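Local structure of FOKI restriction endonuclease (Planomicrobium okeanokoites, 2FOK) at residues A[66-71]-A[109-114]; A[6-11]-A[120-125]; A[401-406]-A[558-563]. The protein is a type IIS restriction endonuclease that recognises a specific DNA site and cleaves the DNA through metal-ion catalysis, probably with separate recognition and cleavage domains. All coordinates share one frame; numbering follows the deposited sequence.

Contact 1 of 3, residues A[66-71]-A[109-114]; sequences YTYKEL and GFLRWA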
ATOM      1  N   TYR A  66      -6.056  -1.771  29.379  1.00 29.22           N
ATOM      2  CA  TYR A  66      -7.287  -1.989  28.616  1.00 25.42           C
ATOM      3  C   TYR A  66      -7.037  -2.988  27.494  1.00 24.89           C
ATOM      4  O   TYR A  66      -5.987  -2.960  26.862  1.00 23.08           O
ATOM      5  CB  TYR A  66      -7.795  -0.672  27.996  1.00 27.89           C
ATOM      6  CG  TYR A  66      -7.987   0.499  28.950  1.00 25.54           C
ATOM      7  CD1 TYR A  66      -8.791   0.389  30.087  1.00 28.79           C
ATOM      8  CD2 TYR A  66      -7.389   1.730  28.695  1.00 26.53           C
ATOM      9  CE1 TYR A  66      -8.995   1.484  30.947  1.00 22.48           C
ATOM     10  CE2 TYR A  66      -7.586   2.828  29.547  1.00 25.59           C
ATOM     11  CZ  TYR A  66      -8.388   2.695  30.666  1.00 23.31           C
ATOM     12  OH  TYR A  66      -8.569   3.774  31.506  1.00 24.24           O
ATOM     13  N   THR A  67      -8.000  -3.871  27.247  1.00 26.73           N
ATOM     14  CA  THR A  67      -7.865  -4.857  26.178  1.00 29.04           C
ATOM     15  C   THR A  67      -8.321  -4.206  24.889  1.00 29.55           C
ATOM     16  O   THR A  67      -9.002  -3.178  24.907  1.00 30.19           O
ATOM     17  CB  THR A  67      -8.748  -6.102  26.403  1.00 27.14           C
ATOM     18  OG1 THR A  67     -10.124  -5.732  26.296  1.00 35.95           O
ATOM     19  CG2 THR A  67      -8.495  -6.713  27.769  1.00 32.64           C
ATOM     20  N   TYR A  68      -7.954  -4.808  23.768  1.00 30.57           N
ATOM     21  CA  TYR A  68      -8.332  -4.273  22.469  1.00 29.70           C
ATOM     22  C   TYR A  68      -9.831  -3.998  22.409  1.00 30.02           C
ATOM     23  O   TYR A  68     -10.253  -2.904  22.040  1.00 29.39           O
ATOM     24  CB  TYR A  68      -7.951  -5.258  21.362  1.00 31.85           C
ATOM     25  CG  TYR A  68      -7.559  -4.592  20.064  1.00 29.99           C
ATOM     26  CD1 TYR A  68      -8.529  -4.063  19.205  1.00 29.37           C
ATOM     27  CD2 TYR A  68      -6.219  -4.495  19.690  1.00 28.88           C
ATOM     28  CE1 TYR A  68      -8.170  -3.449  17.999  1.00 32.19           C
ATOM     29  CE2 TYR A  68      -5.847  -3.886  18.491  1.00 33.29           C
ATOM     30  CZ  TYR A  68      -6.827  -3.365  17.652  1.00 31.24           C
ATOM     31  OH  TYR A  68      -6.457  -2.761  16.476  1.00 32.80           O
ATOM     32  N   LYS A  69     -10.629  -4.995  22.789  1.00 30.07           N
ATOM     33  CA  LYS A  69     -12.080  -4.873  22.772  1.00 25.32           C
ATOM     34  C   LYS A  69     -12.597  -3.694  23.589  1.00 25.38           C
ATOM     35  O   LYS A  69     -13.330  -2.850  23.079  1.00 26.80           O
ATOM     36  CB  LYS A  69     -12.721  -6.167  23.269  1.00 24.73           C
ATOM     37  CG  LYS A  69     -14.231  -6.163  23.154  1.00 25.92           C
ATOM     38  CD  LYS A  69     -14.797  -7.542  22.927  1.00 29.31           C
ATOM     39  CE  LYS A  69     -16.297  -7.468  22.658  1.00 26.80           C
ATOM     40  NZ  LYS A  69     -16.787  -6.059  22.500  1.00 31.56           N
ATOM     41  N   GLU A  70     -12.215  -3.629  24.857  1.00 27.81           N
ATOM     42  CA  GLU A  70     -12.658  -2.539  25.730  1.00 28.61           C
ATOM     43  C   GLU A  70     -12.458  -1.153  25.094  1.00 27.69           C
ATOM     44  O   GLU A  70     -13.267  -0.248  25.291  1.00 27.32           O
ATOM     45  CB  GLU A  70     -11.907  -2.607  27.069  1.00 28.82           C
ATOM     46  CG  GLU A  70     -12.408  -3.675  28.029  1.00 29.48           C
ATOM     47  CD  GLU A  70     -11.303  -4.223  28.923  1.00 35.89           C
ATOM     48  OE1 GLU A  70     -10.229  -3.590  29.008  1.00 34.41           O
ATOM     49  OE2 GLU A  70     -11.502  -5.286  29.546  1.00 35.24           O
ATOM     50  N   LEU A  71     -11.376  -0.995  24.335  1.00 26.91           N
ATOM     51  CA  LEU A  71     -11.061   0.272  23.671  1.00 26.11           C
ATOM     52  C   LEU A  71     -11.786   0.492  22.337  1.00 27.82           C
ATOM     53  O   LEU A  71     -12.310   1.569  22.080  1.00 28.53           O
ATOM     54  CB  LEU A  71      -9.555   0.367  23.411  1.00 24.51           C
ATOM     55  CG  LEU A  71      -8.626   0.771  24.560  1.00 20.85           C
ATOM     56  CD1 LEU A  71      -7.230   0.180  24.339  1.00 12.18           C
ATOM     57  CD2 LEU A  71      -8.552   2.274  24.625  1.00 19.11           C
ATOM     58  N   GLY A 109      -8.078   3.588  14.187  1.00 24.82           N
ATOM     59  CA  GLY A 109      -7.009   4.382  13.614  1.00 19.52           C
ATOM     60  C   GLY A 109      -6.274   5.101  14.733  1.00 22.99           C
ATOM     61  O   GLY A 109      -5.045   5.124  14.773  1.00 21.76           O
ATOM     62  N   PHE A 110      -7.048   5.681  15.648  1.00 22.74           N
ATOM     63  CA  PHE A 110      -6.524   6.410  16.796  1.00 25.16           C
ATOM     64  C   PHE A 110      -5.707   5.492  17.703  1.00 25.82           C
ATOM     65  O   PHE A 110      -4.710   5.911  18.280  1.00 28.52           O
ATOM     66  CB  PHE A 110      -7.684   7.021  17.595  1.00 29.30           C
ATOM     67  CG  PHE A 110      -8.093   8.391  17.127  1.00 29.28           C
ATOM     68  CD1 PHE A 110      -7.203   9.460  17.191  1.00 28.81           C
ATOM     69  CD2 PHE A 110      -9.367   8.611  16.614  1.00 27.27           C
ATOM     70  CE1 PHE A 110      -7.578  10.730  16.752  1.00 31.98           C
ATOM     71  CE2 PHE A 110      -9.745   9.869  16.175  1.00 29.07           C
ATOM     72  CZ  PHE A 110      -8.846  10.935  16.245  1.00 26.51           C
ATOM     73  N   LEU A 111      -6.141   4.246  17.849  1.00 24.32           N
ATOM     74  CA  LEU A 111      -5.405   3.290  18.677  1.00 27.45           C
ATOM     75  C   LEU A 111      -4.070   2.997  17.980  1.00 29.09           C
ATOM     76  O   LEU A 111      -3.001   3.008  18.602  1.00 31.38           O
ATOM     77  CB  LEU A 111      -6.219   1.996  18.838  1.00 22.25           C
ATOM     78  CG  LEU A 111      -5.615   0.847  19.659  1.00 24.63           C
ATOM     79  CD1 LEU A 111      -6.575   0.434  20.747  1.00 26.85           C
ATOM     80  CD2 LEU A 111      -5.311  -0.333  18.763  1.00 26.84           C
ATOM     81  N   ARG A 112      -4.152   2.749  16.675  1.00 29.52           N
ATOM     82  CA  ARG A 112      -2.992   2.448  15.846  1.00 29.04           C
ATOM     83  C   ARG A 112      -2.027   3.623  15.829  1.00 25.55           C
ATOM     84  O   ARG A 112      -0.810   3.436  15.806  1.00 28.01           O
ATOM     85  CB  ARG A 112      -3.448   2.100  14.420  1.00 29.92           C
ATOM     86  CG  ARG A 112      -4.050   0.696  14.307  1.00 33.15           C
ATOM     87  CD  ARG A 112      -4.726   0.435  12.963  1.00 35.34           C
ATOM     88  NE  ARG A 112      -3.750   0.222  11.898  1.00 38.21           N
ATOM     89  CZ  ARG A 112      -3.880  -0.658  10.907  1.00 41.08           C
ATOM     90  NH1 ARG A 112      -4.958  -1.434  10.819  1.00 38.37           N
ATOM     91  NH2 ARG A 112      -2.920  -0.763   9.997  1.00 37.27           N
ATOM     92  N   TRP A 113      -2.580   4.832  15.854  1.00 23.76           N
ATOM     93  CA  TRP A 113      -1.792   6.056  15.859  1.00 18.71           C
ATOM     94  C   TRP A 113      -1.048   6.243  17.203  1.00 19.64           C
ATOM     95  O   TRP A 113       0.158   6.459  17.227  1.00 21.56           O
ATOM     96  CB  TRP A 113      -2.729   7.229  15.576  1.00 18.67           C
ATOM     97  CG  TRP A 113      -2.081   8.543  15.265  1.00 16.07           C
ATOM     98  CD1 TRP A 113      -0.752   8.790  15.076  1.00 16.85           C
ATOM     99  CD2 TRP A 113      -2.752   9.809  15.130  1.00 19.25           C
ATOM    100  NE1 TRP A 113      -0.551  10.141  14.833  1.00 21.78           N
ATOM    101  CE2 TRP A 113      -1.764  10.783  14.860  1.00 16.78           C
ATOM    102  CE3 TRP A 113      -4.097  10.213  15.214  1.00 20.11           C
ATOM    103  CZ2 TRP A 113      -2.078  12.136  14.671  1.00 20.43           C
ATOM    104  CZ3 TRP A 113      -4.410  11.561  15.026  1.00 11.50           C
ATOM    105  CH2 TRP A 113      -3.405  12.503  14.758  1.00 16.62           C
ATOM    106  N   ALA A 114      -1.762   6.140  18.318  1.00 22.40           N
ATOM    107  CA  ALA A 114      -1.146   6.293  19.641  1.00 20.69           C
ATOM    108  C   ALA A 114      -0.029   5.276  19.821  1.00 20.61           C
ATOM    109  O   ALA A 114       1.048   5.592  20.315  1.00 24.53           O
ATOM    110  CB  ALA A 114      -2.185   6.105  20.719  1.00 14.23           C
TER
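L111 reaches out from helix 104-116 and divides its two methyls between L71 and Y68. L111 CD1 lies 3.7 Å from L71 CD1 and 4.0 Å from L71 CB, with the two leucine side chains crossing at about a right angle. L111 CD2 goes to the outer end of the tyrosine. It approaches the ring at a slant, 3.6 Å from Y68 CZ and 3.5 Å from Y68 OH. L111 holds CG opposite its backbone N (chi1 179°), which aims the fork at 66-71. The Y68 hydroxyl has its polar partner in D108, by a hydrogen bond to OD1. Y68, L71 and L111 are all buried, and F129 packs on both leucines. With an alanine at L111 both methyls go, and a gap would probably open between L71 and the end of the Y68 ring.

Away from L111 the short helix is more open: K69 is exposed, with a long, weak ion pair to D85, and T67 and E70 are partly exposed. Polar bonds hold this turn. T67 OG1 accepts from E70 N at 3.3 Å. T67 N gives to E70 OE1 at 2.9 Å, from 54° out of the carboxylate plane. This pair is a capping box, with T67 as N-cap. Together the helices and the three-stranded antiparallel sheet are consistent with a winged-helix type of fold in recognition subdomain 1, which belongs to the helix-turn-helix clan.

Contact 2 of 3, residues A[6-11]-A[120-125]; sequences RTFGWV and IEYINK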
ATOM      1  N   ARG A   6      -3.152  -8.871  15.205  1.00 17.47           N
ATOM      2  CA  ARG A   6      -3.416  -7.457  14.998  1.00 18.99           C
ATOM      3  C   ARG A   6      -2.482  -6.926  13.916  1.00 20.14           C
ATOM      4  O   ARG A   6      -1.636  -7.659  13.398  1.00 23.30           O
ATOM      5  CB  ARG A   6      -3.204  -6.683  16.307  1.00 17.22           C
ATOM      6  CG  ARG A   6      -4.047  -7.168  17.485  1.00 12.66           C
ATOM      7  CD  ARG A   6      -5.546  -7.009  17.171  1.00 21.94           C
ATOM      8  NE  ARG A   6      -6.402  -7.562  18.221  1.00 22.65           N
ATOM      9  CZ  ARG A   6      -7.729  -7.598  18.169  1.00 22.14           C
ATOM     10  NH1 ARG A   6      -8.363  -7.113  17.113  1.00 16.23           N
ATOM     11  NH2 ARG A   6      -8.421  -8.125  19.176  1.00 22.26           N
ATOM     12  N   THR A   7      -2.652  -5.651  13.586  1.00 21.39           N
ATOM     13  CA  THR A   7      -1.859  -4.979  12.567  1.00 21.78           C
ATOM     14  C   THR A   7      -1.605  -3.558  13.059  1.00 24.18           C
ATOM     15  O   THR A   7      -2.555  -2.847  13.375  1.00 22.59           O
ATOM     16  CB  THR A   7      -2.638  -4.923  11.232  1.00 23.84           C
ATOM     17  OG1 THR A   7      -2.829  -6.257  10.735  1.00 24.91           O
ATOM     18  CG2 THR A   7      -1.884  -4.091  10.199  1.00 21.90           C
ATOM     19  N   PHE A   8      -0.335  -3.149  13.128  1.00 24.77           N
ATOM     20  CA  PHE A   8       0.026  -1.804  13.603  1.00 21.93           C
ATOM     21  C   PHE A   8       1.136  -1.175  12.773  1.00 23.61           C
ATOM     22  O   PHE A   8       1.702  -1.807  11.885  1.00 26.31           O
ATOM     23  CB  PHE A   8       0.553  -1.835  15.049  1.00 19.40           C
ATOM     24  CG  PHE A   8      -0.364  -2.480  16.038  1.00 17.16           C
ATOM     25  CD1 PHE A   8      -1.622  -1.947  16.296  1.00 17.38           C
ATOM     26  CD2 PHE A   8       0.054  -3.603  16.750  1.00 12.77           C
ATOM     27  CE1 PHE A   8      -2.458  -2.525  17.257  1.00 21.50           C
ATOM     28  CE2 PHE A   8      -0.762  -4.189  17.707  1.00 20.00           C
ATOM     29  CZ  PHE A   8      -2.024  -3.651  17.966  1.00 20.61           C
ATOM     30  N   GLY A   9       1.457   0.072  13.107  1.00 24.65           N
ATOM     31  CA  GLY A   9       2.534   0.789  12.443  1.00 23.19           C
ATOM     32  C   GLY A   9       2.137   1.568  11.214  1.00 24.57           C
ATOM     33  O   GLY A   9       2.972   2.251  10.619  1.00 25.20           O
ATOM     34  N   TRP A  10       0.862   1.488  10.847  1.00 24.68           N
ATOM     35  CA  TRP A  10       0.374   2.152   9.645  1.00 22.21           C
ATOM     36  C   TRP A  10      -1.060   2.664   9.786  1.00 24.42           C
ATOM     37  O   TRP A  10      -1.990   1.901  10.073  1.00 22.25           O
ATOM     38  CB  TRP A  10       0.453   1.176   8.474  1.00 15.66           C
ATOM     39  CG  TRP A  10       1.787   0.495   8.335  1.00 13.97           C
ATOM     40  CD1 TRP A  10       2.152  -0.723   8.850  1.00 15.95           C
ATOM     41  CD2 TRP A  10       2.934   0.995   7.648  1.00 13.11           C
ATOM     42  NE1 TRP A  10       3.455  -1.003   8.525  1.00 12.19           N
ATOM     43  CE2 TRP A  10       3.960   0.036   7.790  1.00  8.22           C
ATOM     44  CE3 TRP A  10       3.199   2.169   6.922  1.00 14.65           C
ATOM     45  CZ2 TRP A  10       5.235   0.211   7.234  1.00 14.90           C
ATOM     46  CZ3 TRP A  10       4.469   2.341   6.368  1.00 14.13           C
ATOM     47  CH2 TRP A  10       5.471   1.365   6.528  1.00 13.11           C
ATOM     48  N   VAL A  11      -1.231   3.960   9.570  1.00 26.09           N
ATOM     49  CA  VAL A  11      -2.544   4.585   9.669  1.00 29.12           C
ATOM     50  C   VAL A  11      -2.883   5.222   8.320  1.00 28.55           C
ATOM     51  O   VAL A  11      -2.034   5.853   7.699  1.00 27.96           O
ATOM     52  CB  VAL A  11      -2.564   5.652  10.801  1.00 29.39           C
ATOM     53  CG1 VAL A  11      -3.906   5.624  11.512  1.00 26.21           C
ATOM     54  CG2 VAL A  11      -1.437   5.378  11.807  1.00 24.97           C
ATOM     55  N   ILE A 120       1.579   4.462  23.906  1.00 22.21           N
ATOM     56  CA  ILE A 120       0.982   3.320  24.584  1.00 22.13           C
ATOM     57  C   ILE A 120       1.702   2.098  24.024  1.00 24.78           C
ATOM     58  O   ILE A 120       2.185   2.121  22.892  1.00 23.15           O
ATOM     59  CB  ILE A 120      -0.559   3.210  24.340  1.00 21.52           C
ATOM     60  CG1 ILE A 120      -0.858   2.796  22.900  1.00 20.91           C
ATOM     61  CG2 ILE A 120      -1.243   4.545  24.671  1.00 22.23           C
ATOM     62  CD1 ILE A 120      -2.355   2.834  22.552  1.00 12.10           C
ATOM     63  N   GLU A 121       1.813   1.046  24.824  1.00 26.27           N
ATOM     64  CA  GLU A 121       2.492  -0.167  24.379  1.00 27.70           C
ATOM     65  C   GLU A 121       1.501  -1.315  24.385  1.00 20.50           C
ATOM     66  O   GLU A 121       0.580  -1.321  25.190  1.00 22.97           O
ATOM     67  CB  GLU A 121       3.672  -0.485  25.306  1.00 31.37           C
ATOM     68  CG  GLU A 121       3.273  -0.737  26.751  1.00 38.93           C
ATOM     69  CD  GLU A 121       4.414  -0.494  27.738  1.00 46.02           C
ATOM     70  OE1 GLU A 121       5.512  -0.077  27.305  1.00 48.24           O
ATOM     71  OE2 GLU A 121       4.215  -0.721  28.954  1.00 46.99           O
ATOM     72  N   TYR A 122       1.707  -2.277  23.489  1.00 20.16           N
ATOM     73  CA  TYR A 122       0.839  -3.450  23.344  1.00 21.80           C
ATOM     74  C   TYR A 122       1.467  -4.679  23.989  1.00 25.76           C
ATOM     75  O   TYR A 122       2.630  -4.992  23.742  1.00 27.44           O
ATOM     76  CB  TYR A 122       0.598  -3.735  21.852  1.00 17.81           C
ATOM     77  CG  TYR A 122      -0.253  -4.959  21.557  1.00 17.72           C
ATOM     78  CD1 TYR A 122      -1.584  -5.012  21.962  1.00 22.82           C
ATOM     79  CD2 TYR A 122       0.270  -6.063  20.871  1.00 16.57           C
ATOM     80  CE1 TYR A 122      -2.384  -6.123  21.696  1.00 20.57           C
ATOM     81  CE2 TYR A 122      -0.524  -7.195  20.595  1.00 15.21           C
ATOM     82  CZ  TYR A 122      -1.854  -7.210  21.012  1.00 21.62           C
ATOM     83  OH  TYR A 122      -2.681  -8.287  20.737  1.00 20.53           O
ATOM     84  N   ILE A 123       0.686  -5.381  24.804  1.00 28.67           N
ATOM     85  CA  ILE A 123       1.155  -6.585  25.475  1.00 28.68           C
ATOM     86  C   ILE A 123       0.560  -7.797  24.783  1.00 30.59           C
ATOM     87  O   ILE A 123      -0.587  -8.168  25.044  1.00 32.07           O
ATOM     88  CB  ILE A 123       0.735  -6.613  26.963  1.00 25.64           C
ATOM     89  CG1 ILE A 123       1.479  -5.524  27.727  1.00 26.63           C
ATOM     90  CG2 ILE A 123       1.055  -7.976  27.577  1.00 24.11           C
ATOM     91  CD1 ILE A 123       0.668  -4.277  27.941  1.00 28.43           C
ATOM     92  N   ASN A 124       1.344  -8.409  23.902  1.00 30.50           N
ATOM     93  CA  ASN A 124       0.904  -9.588  23.159  1.00 34.30           C
ATOM     94  C   ASN A 124       0.395 -10.658  24.112  1.00 34.20           C
ATOM     95  O   ASN A 124       0.829 -10.718  25.256  1.00 39.97           O
ATOM     96  CB  ASN A 124       2.067 -10.165  22.344  1.00 28.51           C
ATOM     97  CG  ASN A 124       2.185  -9.546  20.971  1.00 26.62           C
ATOM     98  OD1 ASN A 124       1.604 -10.036  20.007  1.00 30.11           O
ATOM     99  ND2 ASN A 124       2.943  -8.461  20.872  1.00 23.12           N
ATOM    100  N   LYS A 125      -0.527 -11.496  23.647  1.00 35.97           N
ATOM    101  CA  LYS A 125      -1.052 -12.589  24.473  1.00 38.41           C
ATOM    102  C   LYS A 125      -2.097 -12.147  25.479  1.00 35.45           C
ATOM    103  O   LYS A 125      -2.919 -12.944  25.930  1.00 35.07           O
ATOM    104  CB  LYS A 125       0.101 -13.302  25.203  1.00 40.86           C
TER
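Y122 OH is hydrogen-bonded to D127 OD1, and R6 CG packs against the same oxygen. R6 reaches this carboxylate too, R6 NH2 making a salt bridge to D127 OD2. D127 lies just past 120-125. R6 CG, a methylene carbon, sits 3.7 Å from Y122 OH and comes to the ring obliquely. The bend of the arginine at chi2 (-62°) turns CD away from the hydroxyl and toward Y68, with which the arginine makes a cation-pi contact. The guanidinium plane stands at 90° to the Y122 ring.

F8 supplies the second half. Its edge points at the face of Y122 in a T-shaped (edge-to-face) pair, with centroids 5.2 Å apart and planes at 61°. The leading atom is F8 CE2, 3.8 Å from Y122 CD2 and set toward the rim of that ring. On the opposite face of Y122 the backbone N of N124 sits above the plane, also near the rim. The Y122 ring is thus bracketed on both faces. L111 of helix 104-116 also packs on F8, and H115 touches both rings.

No hydrogen bond joins 6-11 to 120-125. A methylene against the hydroxyl and an edge-to-face ring pair bring the N-terminal loop to the strand, and D127 ties their polar ends. The salt bridge would be expected to favour the ionised form of D127, while the D127-Y122 hydrogen bond probably helps fix the rotation of both groups.

Contact 3 of 3, residues A[401-406]-A[558-563]; sequences LKYVPH and IKAGTL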
ATOM      1  N   LEU A 401      12.447 -15.711 -12.641  1.00 36.15           N
ATOM      2  CA  LEU A 401      12.338 -14.580 -13.552  1.00 37.16           C
ATOM      3  C   LEU A 401      13.470 -13.628 -13.175  1.00 36.42           C
ATOM      4  O   LEU A 401      13.344 -12.836 -12.249  1.00 37.02           O
ATOM      5  CB  LEU A 401      10.965 -13.900 -13.395  1.00 34.41           C
ATOM      6  CG  LEU A 401       9.686 -14.765 -13.459  1.00 33.60           C
ATOM      7  CD1 LEU A 401       8.491 -13.861 -13.758  1.00 30.59           C
ATOM      8  CD2 LEU A 401       9.793 -15.862 -14.535  1.00 30.93           C
ATOM      9  N   LYS A 402      14.579 -13.735 -13.898  1.00 38.44           N
ATOM     10  CA  LYS A 402      15.775 -12.932 -13.655  1.00 35.59           C
ATOM     11  C   LYS A 402      15.760 -11.538 -14.267  1.00 34.87           C
ATOM     12  O   LYS A 402      16.714 -10.784 -14.107  1.00 34.25           O
ATOM     13  CB  LYS A 402      17.010 -13.692 -14.154  1.00 33.88           C
ATOM     14  N   TYR A 403      14.694 -11.185 -14.972  1.00 34.69           N
ATOM     15  CA  TYR A 403      14.628  -9.866 -15.591  1.00 29.60           C
ATOM     16  C   TYR A 403      13.416  -9.060 -15.157  1.00 26.72           C
ATOM     17  O   TYR A 403      13.397  -7.839 -15.279  1.00 27.25           O
ATOM     18  CB  TYR A 403      14.646 -10.014 -17.114  1.00 33.30           C
ATOM     19  CG  TYR A 403      15.819 -10.824 -17.609  1.00 30.64           C
ATOM     20  CD1 TYR A 403      17.124 -10.468 -17.269  1.00 38.61           C
ATOM     21  CD2 TYR A 403      15.626 -11.981 -18.365  1.00 31.95           C
ATOM     22  CE1 TYR A 403      18.207 -11.245 -17.664  1.00 35.75           C
ATOM     23  CE2 TYR A 403      16.706 -12.765 -18.767  1.00 28.51           C
ATOM     24  CZ  TYR A 403      17.988 -12.389 -18.410  1.00 33.90           C
ATOM     25  OH  TYR A 403      19.057 -13.157 -18.788  1.00 38.70           O
ATOM     26  N   VAL A 404      12.416  -9.755 -14.631  1.00 29.54           N
ATOM     27  CA  VAL A 404      11.164  -9.141 -14.186  1.00 29.40           C
ATOM     28  C   VAL A 404      11.271  -8.469 -12.822  1.00 30.68           C
ATOM     29  O   VAL A 404      11.501  -9.139 -11.811  1.00 31.32           O
ATOM     30  CB  VAL A 404      10.020 -10.207 -14.114  1.00 27.35           C
ATOM     31  CG1 VAL A 404       8.811  -9.644 -13.379  1.00 26.36           C
ATOM     32  CG2 VAL A 404       9.626 -10.657 -15.525  1.00 30.32           C
ATOM     33  N   PRO A 405      11.100  -7.133 -12.772  1.00 30.13           N
ATOM     34  CA  PRO A 405      11.185  -6.461 -11.471  1.00 24.60           C
ATOM     35  C   PRO A 405      10.232  -7.209 -10.548  1.00 27.44           C
ATOM     36  O   PRO A 405       9.026  -7.216 -10.783  1.00 21.66           O
ATOM     37  CB  PRO A 405      10.709  -5.042 -11.762  1.00 22.93           C
ATOM     38  CG  PRO A 405      10.982  -4.846 -13.230  1.00 20.06           C
ATOM     39  CD  PRO A 405      10.827  -6.192 -13.876  1.00 24.69           C
ATOM     40  N   HIS A 406      10.794  -7.842  -9.517  1.00 30.37           N
ATOM     41  CA  HIS A 406      10.057  -8.652  -8.545  1.00 32.00           C
ATOM     42  C   HIS A 406       8.713  -8.100  -8.085  1.00 32.33           C
ATOM     43  O   HIS A 406       7.785  -8.856  -7.797  1.00 32.25           O
ATOM     44  CB  HIS A 406      10.950  -8.927  -7.333  1.00 37.20           C
ATOM     45  CG  HIS A 406      11.956 -10.013  -7.567  1.00 40.29           C
ATOM     46  ND1 HIS A 406      12.965 -10.300  -6.673  1.00 41.00           N
ATOM     47  CD2 HIS A 406      12.104 -10.885  -8.592  1.00 42.82           C
ATOM     48  CE1 HIS A 406      13.690 -11.303  -7.138  1.00 43.19           C
ATOM     49  NE2 HIS A 406      13.188 -11.677  -8.302  1.00 41.67           N
ATOM     50  N   ILE A 558      10.552 -11.664 -23.260  1.00 22.62           N
ATOM     51  CA  ILE A 558      10.811 -10.512 -24.111  1.00 19.40           C
ATOM     52  C   ILE A 558      12.209 -10.021 -23.766  1.00 19.72           C
ATOM     53  O   ILE A 558      12.984  -9.631 -24.640  1.00 21.80           O
ATOM     54  CB  ILE A 558       9.806  -9.364 -23.824  1.00 24.16           C
ATOM     55  CG1 ILE A 558       8.403  -9.758 -24.294  1.00 20.05           C
ATOM     56  CG2 ILE A 558      10.285  -8.074 -24.484  1.00 20.58           C
ATOM     57  CD1 ILE A 558       8.260  -9.857 -25.812  1.00 24.04           C
ATOM     58  N   LYS A 559      12.522 -10.064 -22.476  1.00 20.03           N
ATOM     59  CA  LYS A 559      13.800  -9.609 -21.958  1.00 19.20           C
ATOM     60  C   LYS A 559      14.932 -10.612 -22.118  1.00 21.64           C
ATOM     61  O   LYS A 559      16.067 -10.226 -22.407  1.00 18.68           O
ATOM     62  CB  LYS A 559      13.646  -9.236 -20.481  1.00 22.52           C
ATOM     63  CG  LYS A 559      12.792  -8.004 -20.247  1.00 21.77           C
ATOM     64  CD  LYS A 559      13.381  -6.788 -20.929  1.00 19.37           C
ATOM     65  CE  LYS A 559      13.160  -5.545 -20.089  1.00 20.93           C
ATOM     66  NZ  LYS A 559      13.322  -4.293 -20.894  1.00 23.27           N
ATOM     67  N   ALA A 560      14.632 -11.893 -21.911  1.00 21.72           N
ATOM     68  CA  ALA A 560      15.639 -12.930 -22.053  1.00 21.33           C
ATOM     69  C   ALA A 560      15.977 -13.076 -23.526  1.00 25.89           C
ATOM     70  O   ALA A 560      16.973 -13.710 -23.892  1.00 29.91           O
ATOM     71  CB  ALA A 560      15.131 -14.239 -21.502  1.00 23.82           C
ATOM     72  N   GLY A 561      15.135 -12.489 -24.371  1.00 27.27           N
ATOM     73  CA  GLY A 561      15.363 -12.534 -25.805  1.00 25.52           C
ATOM     74  C   GLY A 561      14.759 -13.722 -26.531  1.00 25.77           C
ATOM     75  O   GLY A 561      14.938 -13.857 -27.740  1.00 28.58           O
ATOM     76  N   THR A 562      14.034 -14.580 -25.823  1.00 24.81           N
ATOM     77  CA  THR A 562      13.444 -15.737 -26.477  1.00 22.70           C
ATOM     78  C   THR A 562      11.974 -15.563 -26.850  1.00 22.52           C
ATOM     79  O   THR A 562      11.236 -16.532 -26.978  1.00 25.23           O
ATOM     80  CB  THR A 562      13.604 -17.014 -25.630  1.00 20.66           C
ATOM     81  OG1 THR A 562      12.767 -16.933 -24.469  1.00 27.03           O
ATOM     82  CG2 THR A 562      15.066 -17.203 -25.212  1.00 20.45           C
ATOM     83  N   LEU A 563      11.546 -14.323 -27.032  1.00 22.91           N
ATOM     84  CA  LEU A 563      10.170 -14.078 -27.440  1.00 19.43           C
ATOM     85  C   LEU A 563      10.078 -12.743 -28.135  1.00 18.06           C
ATOM     86  O   LEU A 563      10.712 -11.786 -27.716  1.00 25.48           O
ATOM     87  CB  LEU A 563       9.225 -14.097 -26.244  1.00 19.56           C
ATOM     88  CG  LEU A 563       7.747 -13.859 -26.606  1.00 17.33           C
ATOM     89  CD1 LEU A 563       7.144 -15.128 -27.228  1.00 20.43           C
ATOM     90  CD2 LEU A 563       6.980 -13.451 -25.361  1.00 13.32           C
TER
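The loop 401-406 passes the C-terminal end of helix 548-560 with Y403 and K559 nearest, their CA atoms 6.4 Å apart. Both segments belong to the FokI cleavage domain, a member of the PD-(D/E)XK nuclease clan. The contact lies at the surface of that domain and joins a loop that follows helix 389-398 to the last turn of helix 548-560. The helix stops at A560. G561 then leaves helical angles with a positive phi of 89°, where a CB would clash with the carbonyl O of A560. Glycine suits that position.

Y403 carries the loop side of the contact. Its CB and ring lie along the end of the helix and touch two successive residues. Y403 CB meets K559 CB at 3.6 Å, where the two side chains cross obliquely. K559 starts out toward the loop, but its chain bends at chi2 (-60°) and again at chi3, so its charged end leads away from the tyrosine. Its carbon part therefore does the touching here. The chain of K559 also rests on V435 of helix 421-436.

No hydrogen bond runs between the two segments. The polar tie comes from one turn earlier on the same helix. E556 OE1 accepts a hydrogen bond from Y403 N and a weak one from V404 N, while E556 OE2 takes a weak one from K402 N. The glutamate thus holds the loop backbone against the helix, next to the point where Y403 turns to the helix end. Farther out, the ring settles beside A560 at a slant. Y403 CD2 is 3.7 Å from A560 N, and Y403 CE2 touches A560 CB at 3.5 Å.

How the contacts relate
Contacts 1 and 2 sit together in recognition subdomain 1, their centres 8 Å apart, and they touch where R6 packs on Y68. Contact 1 is nested inside the loop closed by contact 2. Both reach the same antiparallel sheet, and helix 104-116 leads into strand 120-123. Contact 1 is core, made of leucine methyls and a tyrosine end. Contact 2 is partly buried and adds a ring pair and a shared aspartate. Contact 3 is on the surface of the cleavage domain, on the opposite side of the chain's centre. Its centre is about 46 Å from that of contact 1 and about 40 Å from that of contact 2. It joins aliphatic carbons to an exposed tyrosine.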